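Local coordinates for protein shikimate dehydrogenase (Thermotoga maritima, PDB 3U62) that probably catalyses the reversible NADPH-linked reduction of 3-dehydroshikimate to shikimate, a step in the biosynthesis of chorismate and the aromatic amino acids, at residues 1-10 with 52-62; 37-47 with 61-69. One frame throughout, in Å; residues are numbered along the deposited sequence.

Contact 1 of 2, residues 1-10 with 52-62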
# COMPACT_ATOMS: atom_id res chain seq x y z
N MET A 1 -25.26 2.51 1.01
CA MET A 1 -24.17 2.40 2.02
C MET A 1 -23.20 3.57 1.94
O MET A 1 -23.03 4.18 0.89
CB MET A 1 -23.42 1.07 1.87
CG MET A 1 -24.24 -0.16 2.27
SD MET A 1 -23.27 -1.68 2.32
CE MET A 1 -22.99 -1.98 0.57
N LYS A 2 -22.56 3.87 3.07
CA LYS A 2 -21.62 4.98 3.17
C LYS A 2 -20.21 4.49 3.45
O LYS A 2 -19.99 3.65 4.33
CB LYS A 2 -22.05 5.95 4.28
CG LYS A 2 -23.35 6.70 4.01
CD LYS A 2 -23.75 7.55 5.20
CE LYS A 2 -25.07 8.27 4.96
NZ LYS A 2 -25.52 9.02 6.16
N PHE A 3 -19.25 5.01 2.68
CA PHE A 3 -17.84 4.67 2.83
C PHE A 3 -17.00 5.95 2.88
O PHE A 3 -17.50 7.02 2.53
CB PHE A 3 -17.37 3.78 1.67
CG PHE A 3 -18.20 2.53 1.49
CD1 PHE A 3 -19.25 2.51 0.58
CD2 PHE A 3 -17.93 1.39 2.25
CE1 PHE A 3 -20.02 1.36 0.42
CE2 PHE A 3 -18.70 0.24 2.10
CZ PHE A 3 -19.75 0.23 1.18
N CYS A 4 -15.76 5.83 3.33
CA CYS A 4 -14.81 6.94 3.27
C CYS A 4 -13.39 6.40 3.34
O CYS A 4 -13.17 5.19 3.47
CB CYS A 4 -15.05 7.94 4.41
SG CYS A 4 -14.85 7.27 6.08
N ILE A 5 -12.42 7.31 3.24
CA ILE A 5 -11.04 6.99 3.54
C ILE A 5 -10.62 7.82 4.75
O ILE A 5 -10.86 9.03 4.80
CB ILE A 5 -10.10 7.21 2.32
CG1 ILE A 5 -8.65 6.85 2.66
CG2 ILE A 5 -10.23 8.63 1.76
CD1 ILE A 5 -8.16 5.58 2.01
N ILE A 6 -10.01 7.15 5.73
CA ILE A 6 -9.50 7.83 6.91
C ILE A 6 -7.97 7.80 6.91
O ILE A 6 -7.36 6.85 6.42
CB ILE A 6 -10.09 7.26 8.24
CG1 ILE A 6 -9.62 5.82 8.50
CG2 ILE A 6 -11.62 7.32 8.22
CD1 ILE A 6 -8.40 5.72 9.42
N GLY A 7 -7.37 8.85 7.44
CA GLY A 7 -5.92 8.98 7.47
C GLY A 7 -5.47 10.39 7.81
O GLY A 7 -6.29 11.22 8.21
N TYR A 8 -4.17 10.63 7.67
CA TYR A 8 -3.56 11.91 8.00
C TYR A 8 -2.17 11.98 7.38
O TYR A 8 -1.22 11.44 7.93
CB TYR A 8 -3.47 12.07 9.52
CG TYR A 8 -3.23 13.47 9.99
CD1 TYR A 8 -4.25 14.43 9.93
CD2 TYR A 8 -2.00 13.85 10.52
CE1 TYR A 8 -4.04 15.72 10.37
CE2 TYR A 8 -1.78 15.15 10.97
CZ TYR A 8 -2.81 16.07 10.89
OH TYR A 8 -2.60 17.36 11.33
N PRO A 9 -2.05 12.65 6.22
CA PRO A 9 -3.09 13.38 5.49
C PRO A 9 -3.96 12.47 4.61
O PRO A 9 -3.56 11.35 4.29
CB PRO A 9 -2.29 14.34 4.61
CG PRO A 9 -1.03 13.60 4.32
CD PRO A 9 -0.75 12.74 5.52
N VAL A 10 -5.13 12.98 4.21
CA VAL A 10 -6.01 12.24 3.31
C VAL A 10 -6.85 13.14 2.40
O VAL A 10 -7.53 12.66 1.49
CB VAL A 10 -6.90 11.23 4.09
CG1 VAL A 10 -8.23 11.85 4.52
CG2 VAL A 10 -7.12 9.96 3.26
N GLU A 52 -21.10 6.01 11.70
CA GLU A 52 -21.62 6.77 10.56
C GLU A 52 -21.41 6.12 9.20
O GLU A 52 -22.10 6.45 8.23
CB GLU A 52 -21.05 8.19 10.57
CG GLU A 52 -21.67 9.10 11.62
CD GLU A 52 -21.03 10.47 11.71
OE1 GLU A 52 -20.13 10.79 10.89
OE2 GLU A 52 -21.42 11.25 12.61
N TYR A 53 -20.46 5.20 9.13
CA TYR A 53 -20.11 4.55 7.87
C TYR A 53 -20.29 3.04 7.95
O TYR A 53 -19.99 2.43 8.98
CB TYR A 53 -18.66 4.87 7.49
CG TYR A 53 -18.41 6.33 7.21
CD1 TYR A 53 -18.60 6.85 5.93
CD2 TYR A 53 -17.97 7.20 8.21
CE1 TYR A 53 -18.37 8.19 5.66
CE2 TYR A 53 -17.73 8.54 7.95
CZ TYR A 53 -17.93 9.03 6.67
OH TYR A 53 -17.71 10.36 6.40
N ASP A 54 -20.78 2.45 6.86
CA ASP A 54 -20.90 0.99 6.75
C ASP A 54 -19.52 0.35 6.66
O ASP A 54 -19.27 -0.71 7.24
CB ASP A 54 -21.73 0.61 5.53
CG ASP A 54 -23.17 1.08 5.64
OD1 ASP A 54 -23.47 2.18 5.15
OD2 ASP A 54 -23.99 0.34 6.24
N GLY A 55 -18.63 1.01 5.92
CA GLY A 55 -17.26 0.56 5.76
C GLY A 55 -16.36 1.73 5.43
O GLY A 55 -16.84 2.83 5.19
N PHE A 56 -15.05 1.48 5.44
CA PHE A 56 -14.09 2.52 5.10
C PHE A 56 -12.71 1.95 4.82
O PHE A 56 -12.39 0.82 5.20
CB PHE A 56 -14.01 3.60 6.19
CG PHE A 56 -13.69 3.08 7.57
CD1 PHE A 56 -12.38 3.02 8.02
CD2 PHE A 56 -14.71 2.68 8.43
CE1 PHE A 56 -12.08 2.55 9.29
CE2 PHE A 56 -14.43 2.21 9.71
CZ PHE A 56 -13.11 2.15 10.14
N ASN A 57 -11.89 2.75 4.14
CA ASN A 57 -10.48 2.47 4.00
C ASN A 57 -9.68 3.26 5.02
O ASN A 57 -10.08 4.35 5.43
CB ASN A 57 -10.00 2.79 2.58
CG ASN A 57 -10.51 1.79 1.56
OD1 ASN A 57 -10.30 0.58 1.69
ND2 ASN A 57 -11.16 2.30 0.52
N ALA A 58 -8.56 2.69 5.43
CA ALA A 58 -7.62 3.37 6.32
C ALA A 58 -6.27 3.45 5.63
O ALA A 58 -5.81 2.46 5.05
CB ALA A 58 -7.51 2.63 7.64
N THR A 59 -5.66 4.62 5.67
CA THR A 59 -4.30 4.78 5.18
C THR A 59 -3.43 5.32 6.33
O THR A 59 -3.87 5.34 7.48
CB THR A 59 -4.24 5.67 3.91
OG1 THR A 59 -2.91 5.67 3.37
CG2 THR A 59 -4.69 7.10 4.19
N ILE A 60 -2.20 5.72 6.02
CA ILE A 60 -1.29 6.27 7.03
C ILE A 60 -1.94 7.44 7.78
O ILE A 60 -2.64 8.26 7.17
CB ILE A 60 0.08 6.71 6.43
CG1 ILE A 60 -0.11 7.73 5.30
CG2 ILE A 60 0.86 5.48 5.96
CD1 ILE A 60 1.12 8.57 5.01
N PRO A 61 -1.71 7.53 9.10
CA PRO A 61 -0.94 6.62 9.94
C PRO A 61 -1.83 5.73 10.81
O PRO A 61 -1.53 5.49 11.98
CB PRO A 61 -0.16 7.58 10.84
CG PRO A 61 -1.09 8.77 11.01
CD PRO A 61 -2.09 8.74 9.86
N HIS A 62 -2.92 5.22 10.23
CA HIS A 62 -3.98 4.59 11.02
C HIS A 62 -4.25 3.11 10.76
O HIS A 62 -5.14 2.54 11.38
CB HIS A 62 -5.29 5.37 10.84
CG HIS A 62 -5.23 6.77 11.35
ND1 HIS A 62 -6.03 7.78 10.85
CD2 HIS A 62 -4.48 7.34 12.32
CE1 HIS A 62 -5.77 8.91 11.49
NE2 HIS A 62 -4.82 8.66 12.38
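The carboxylate of D54 takes the backbone N of K2 on OD1 at 2.8 Å, a fairly straight bond (164° at the hydrogen) that meets the oxygen on its anti side. OD2 of the same group is tied by a salt bridge to R87, so both oxygens are engaged, and M1 lays its CB and CG across the carboxylate at about a right angle. Two weak bonds from the amides of D54 and G55 converge on the K2 carbonyl before the regular ladder sets in: N57 N to C4 O, I6 N to N57 O, T59 N to I6 O. Past the strand ends Y8 N still reaches I60 O at 2.9 Å, on a lone pair in the carbonyl plane.

On one side of the ladder, C4 turns its sulfur onto Y53. With chi1 at 62°, SG stands between the backbone N and the carbonyl carbon and sits over the middle of the ring, 3.5 Å from its centroid; the hydroxyl of Y53 is bonded to E35 on the neighbouring strand 31-36. Further along, CD1 of I6 touches A58 CB at 3.7 Å and H62 CB at 3.4 Å, while its CG1 lies near F56 CD1. I5 and N57 share the other face, I5 CD1 pressing on N57 CB at 3.4 Å. Beyond them P61 CD packs on Y8 CB. T59, predicted to bind shikimate, follows directly on this parallel pairing of strands 2-7 and 55-58, neighbours in the mixed sheet of the substrate-binding domain.

Contact 2 of 2, residues 37-47 with 61-69. With SO4 (sulfate ion), chain C.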
# COMPACT_ATOMS: atom_id res chain seq x y z
N ILE A 37 -8.12 12.65 10.07
CA ILE A 37 -8.10 12.58 11.53
C ILE A 37 -6.66 12.57 12.03
O ILE A 37 -5.89 11.67 11.68
CB ILE A 37 -8.84 11.32 12.05
CG1 ILE A 37 -10.23 11.21 11.42
CG2 ILE A 37 -8.92 11.33 13.57
CD1 ILE A 37 -10.85 9.82 11.48
N PRO A 38 -6.28 13.58 12.84
CA PRO A 38 -4.95 13.55 13.44
C PRO A 38 -4.82 12.42 14.48
O PRO A 38 -5.82 12.07 15.12
CB PRO A 38 -4.83 14.92 14.11
CG PRO A 38 -6.23 15.36 14.34
CD PRO A 38 -7.03 14.79 13.21
N PRO A 39 -3.61 11.85 14.63
CA PRO A 39 -3.37 10.75 15.57
C PRO A 39 -3.86 11.03 16.98
O PRO A 39 -4.39 10.13 17.64
CB PRO A 39 -1.84 10.61 15.56
CG PRO A 39 -1.44 11.08 14.22
CD PRO A 39 -2.39 12.18 13.86
N GLU A 40 -3.70 12.28 17.44
CA GLU A 40 -4.11 12.69 18.78
C GLU A 40 -5.63 12.69 18.99
O GLU A 40 -6.10 12.66 20.13
CB GLU A 40 -3.50 14.05 19.14
CG GLU A 40 -3.95 15.23 18.27
CD GLU A 40 -3.06 15.48 17.05
OE1 GLU A 40 -2.36 14.54 16.60
OE2 GLU A 40 -3.07 16.61 16.53
N SER A 41 -6.39 12.73 17.89
CA SER A 41 -7.85 12.76 17.95
C SER A 41 -8.49 11.42 17.60
O SER A 41 -9.71 11.28 17.68
CB SER A 41 -8.40 13.86 17.04
OG SER A 41 -7.89 15.13 17.40
N PHE A 42 -7.67 10.44 17.22
CA PHE A 42 -8.17 9.18 16.67
C PHE A 42 -9.12 8.41 17.60
O PHE A 42 -10.20 8.01 17.17
CB PHE A 42 -7.02 8.27 16.23
CG PHE A 42 -7.47 7.06 15.46
CD1 PHE A 42 -7.61 7.11 14.07
CD2 PHE A 42 -7.75 5.86 16.11
CE1 PHE A 42 -8.03 5.99 13.35
CE2 PHE A 42 -8.17 4.74 15.40
CZ PHE A 42 -8.30 4.80 14.02
N ASP A 43 -8.71 8.20 18.85
CA ASP A 43 -9.48 7.36 19.78
C ASP A 43 -10.92 7.84 19.96
O ASP A 43 -11.84 7.02 20.10
CB ASP A 43 -8.76 7.26 21.13
CG ASP A 43 -9.59 6.51 22.17
OD1 ASP A 43 -9.88 7.12 23.23
OD2 ASP A 43 -9.95 5.34 21.94
N THR A 44 -11.11 9.15 19.96
CA THR A 44 -12.43 9.74 20.08
C THR A 44 -13.17 9.75 18.73
O THR A 44 -14.34 9.39 18.66
CB THR A 44 -12.36 11.16 20.68
OG1 THR A 44 -11.68 11.10 21.95
CG2 THR A 44 -13.75 11.73 20.89
N GLU A 45 -12.46 10.15 17.67
CA GLU A 45 -13.09 10.35 16.36
C GLU A 45 -13.39 9.07 15.57
O GLU A 45 -14.26 9.08 14.70
CB GLU A 45 -12.27 11.33 15.50
CG GLU A 45 -12.13 12.75 16.09
CD GLU A 45 -13.46 13.43 16.37
OE1 GLU A 45 -14.37 13.38 15.50
OE2 GLU A 45 -13.61 14.05 17.45
N ILE A 46 -12.70 7.98 15.89
CA ILE A 46 -12.96 6.69 15.22
C ILE A 46 -14.31 6.09 15.61
O ILE A 46 -14.92 5.37 14.82
CB ILE A 46 -11.80 5.65 15.43
CG1 ILE A 46 -11.94 4.44 14.49
CG2 ILE A 46 -11.72 5.18 16.89
CD1 ILE A 46 -11.77 4.76 13.01
N ARG A 47 -14.78 6.40 16.82
CA ARG A 47 -16.07 5.91 17.30
C ARG A 47 -17.23 6.49 16.48
O ARG A 47 -18.20 5.78 16.18
CB ARG A 47 -16.23 6.19 18.80
CG ARG A 47 -15.20 5.45 19.65
CD ARG A 47 -15.13 5.96 21.08
NE ARG A 47 -13.88 5.54 21.72
CZ ARG A 47 -13.72 4.41 22.40
NH1 ARG A 47 -14.73 3.56 22.56
NH2 ARG A 47 -12.54 4.13 22.94
N PRO A 61 -1.71 7.53 9.10
CA PRO A 61 -0.94 6.62 9.94
C PRO A 61 -1.83 5.73 10.81
O PRO A 61 -1.53 5.49 11.98
CB PRO A 61 -0.16 7.58 10.84
CG PRO A 61 -1.09 8.77 11.01
CD PRO A 61 -2.09 8.74 9.86
N HIS A 62 -2.92 5.22 10.23
CA HIS A 62 -3.98 4.59 11.02
C HIS A 62 -4.25 3.11 10.76
O HIS A 62 -5.14 2.54 11.38
CB HIS A 62 -5.29 5.37 10.84
CG HIS A 62 -5.23 6.77 11.35
ND1 HIS A 62 -6.03 7.78 10.85
CD2 HIS A 62 -4.48 7.34 12.32
CE1 HIS A 62 -5.77 8.91 11.49
NE2 HIS A 62 -4.82 8.66 12.38
N LYS A 63 -3.50 2.49 9.85
CA LYS A 63 -3.74 1.09 9.48
C LYS A 63 -3.57 0.12 10.66
O LYS A 63 -4.41 -0.76 10.87
CB LYS A 63 -2.89 0.66 8.29
CG LYS A 63 -3.26 1.37 6.98
CD LYS A 63 -2.57 0.75 5.77
CE LYS A 63 -1.05 0.90 5.81
NZ LYS A 63 -0.60 2.32 5.84
N GLU A 64 -2.48 0.29 11.41
CA GLU A 64 -2.26 -0.50 12.62
C GLU A 64 -3.21 -0.03 13.73
O GLU A 64 -3.77 -0.85 14.46
CB GLU A 64 -0.80 -0.40 13.08
CG GLU A 64 -0.38 -1.43 14.14
CD GLU A 64 -0.81 -1.06 15.55
OE1 GLU A 64 -0.81 0.14 15.89
OE2 GLU A 64 -1.15 -1.98 16.33
N ARG A 65 -3.37 1.29 13.85
CA ARG A 65 -4.14 1.91 14.92
C ARG A 65 -5.60 1.46 14.96
O ARG A 65 -6.16 1.25 16.04
CB ARG A 65 -4.08 3.44 14.77
CG ARG A 65 -4.20 4.21 16.07
CD ARG A 65 -4.28 5.72 15.81
NE ARG A 65 -3.19 6.20 14.96
CZ ARG A 65 -2.01 6.63 15.42
NH1 ARG A 65 -1.75 6.64 16.72
NH2 ARG A 65 -1.09 7.05 14.56
N VAL A 66 -6.21 1.29 13.78
CA VAL A 66 -7.64 0.97 13.67
C VAL A 66 -7.97 -0.47 14.10
O VAL A 66 -9.13 -0.80 14.35
CB VAL A 66 -8.18 1.27 12.24
CG1 VAL A 66 -7.71 0.23 11.23
CG2 VAL A 66 -9.70 1.40 12.24
N MET A 67 -6.94 -1.32 14.19
CA MET A 67 -7.11 -2.73 14.53
C MET A 67 -7.79 -2.97 15.87
O MET A 67 -8.55 -3.93 16.03
CB MET A 67 -5.77 -3.45 14.52
CG MET A 67 -5.10 -3.49 13.16
SD MET A 67 -3.64 -4.52 13.18
CE MET A 67 -4.39 -6.17 13.20
N ARG A 68 -7.51 -2.09 16.84
CA ARG A 68 -8.09 -2.19 18.18
C ARG A 68 -9.61 -2.01 18.17
O ARG A 68 -10.30 -2.47 19.08
CB ARG A 68 -7.43 -1.17 19.11
CG ARG A 68 -7.74 -1.38 20.59
CD ARG A 68 -7.35 -0.19 21.45
NE ARG A 68 -7.36 -0.56 22.87
CZ ARG A 68 -7.27 0.29 23.89
NH1 ARG A 68 -7.17 1.60 23.68
NH2 ARG A 68 -7.29 -0.18 25.13
N TYR A 69 -10.12 -1.37 17.12
CA TYR A 69 -11.53 -0.97 17.08
C TYR A 69 -12.40 -1.86 16.19
O TYR A 69 -13.62 -1.66 16.10
CB TYR A 69 -11.65 0.50 16.66
CG TYR A 69 -10.89 1.43 17.57
CD1 TYR A 69 -9.55 1.74 17.32
CD2 TYR A 69 -11.49 1.99 18.70
CE1 TYR A 69 -8.84 2.59 18.16
CE2 TYR A 69 -10.79 2.85 19.54
CZ TYR A 69 -9.46 3.14 19.27
OH TYR A 69 -8.75 3.98 20.09
S SO4 C . 0.25 2.76 9.30
O1 SO4 C . 1.11 3.88 9.69
O2 SO4 C . -0.19 2.04 10.50
O3 SO4 C . 0.99 1.86 8.43
O4 SO4 C . -0.92 3.28 8.58
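Helix 42-52 of the substrate-binding domain packs on segment 61-69, helical in its backbone angles from 63 to 68, which carries K63, the predicted proton acceptor. F42 leads: with CG anti to the backbone N (chi1 -171°), its ring is sandwiched between R65 CD, 3.8 Å from the centroid, and I46 CB on the opposite face. CD1 of F42 stands over the centre of the H62 ring, planes inclined at 47°, and its CE2 edge points toward the face of Y69 in an offset edge-to-face pair. I46 CG2 sits almost squarely above the Y69 ring, 3.6 Å from its centroid. The hydroxyl of Y69 donates to D43 OD2 at 2.6 Å on the carboxylate's anti side, while R47 NH2 bridges to that oxygen from the syn side. A phenylalanine in place of Y69 would probably keep the ring packing but lose the hydroxyl's bond to D43 OD2, and with it a polar tie between 37-47 and 61-69. R65 folds back to P61 O. Away from the helix, K63 and the E64 amide hold a sulfate ion, probably from the crystallisation liquor. F42, H62 and Y69 form an aromatic cluster where the two segments pack.

The two contacts lie about 10 Å apart, centre to centre, within the substrate-binding domain, and their segments alternate along the chain: 1-10, 37-47, 52-62, 61-69. P61 and H62 belong to both, as the chain passes from strand 55-58, through the cis peptide bond before P61, into segment 61-69. Contact 1 joins adjacent strands of the mixed sheet; contact 2 belongs to the layer packed on it, where F42 rests on I6 and both I46 and V66 rest on F56. G7 O probably bonds to I37 N, 3.0 Å away, a further link between them. Sheet and helix together therefore frame the chain between T59, predicted to bind shikimate, and K63, the predicted proton acceptor.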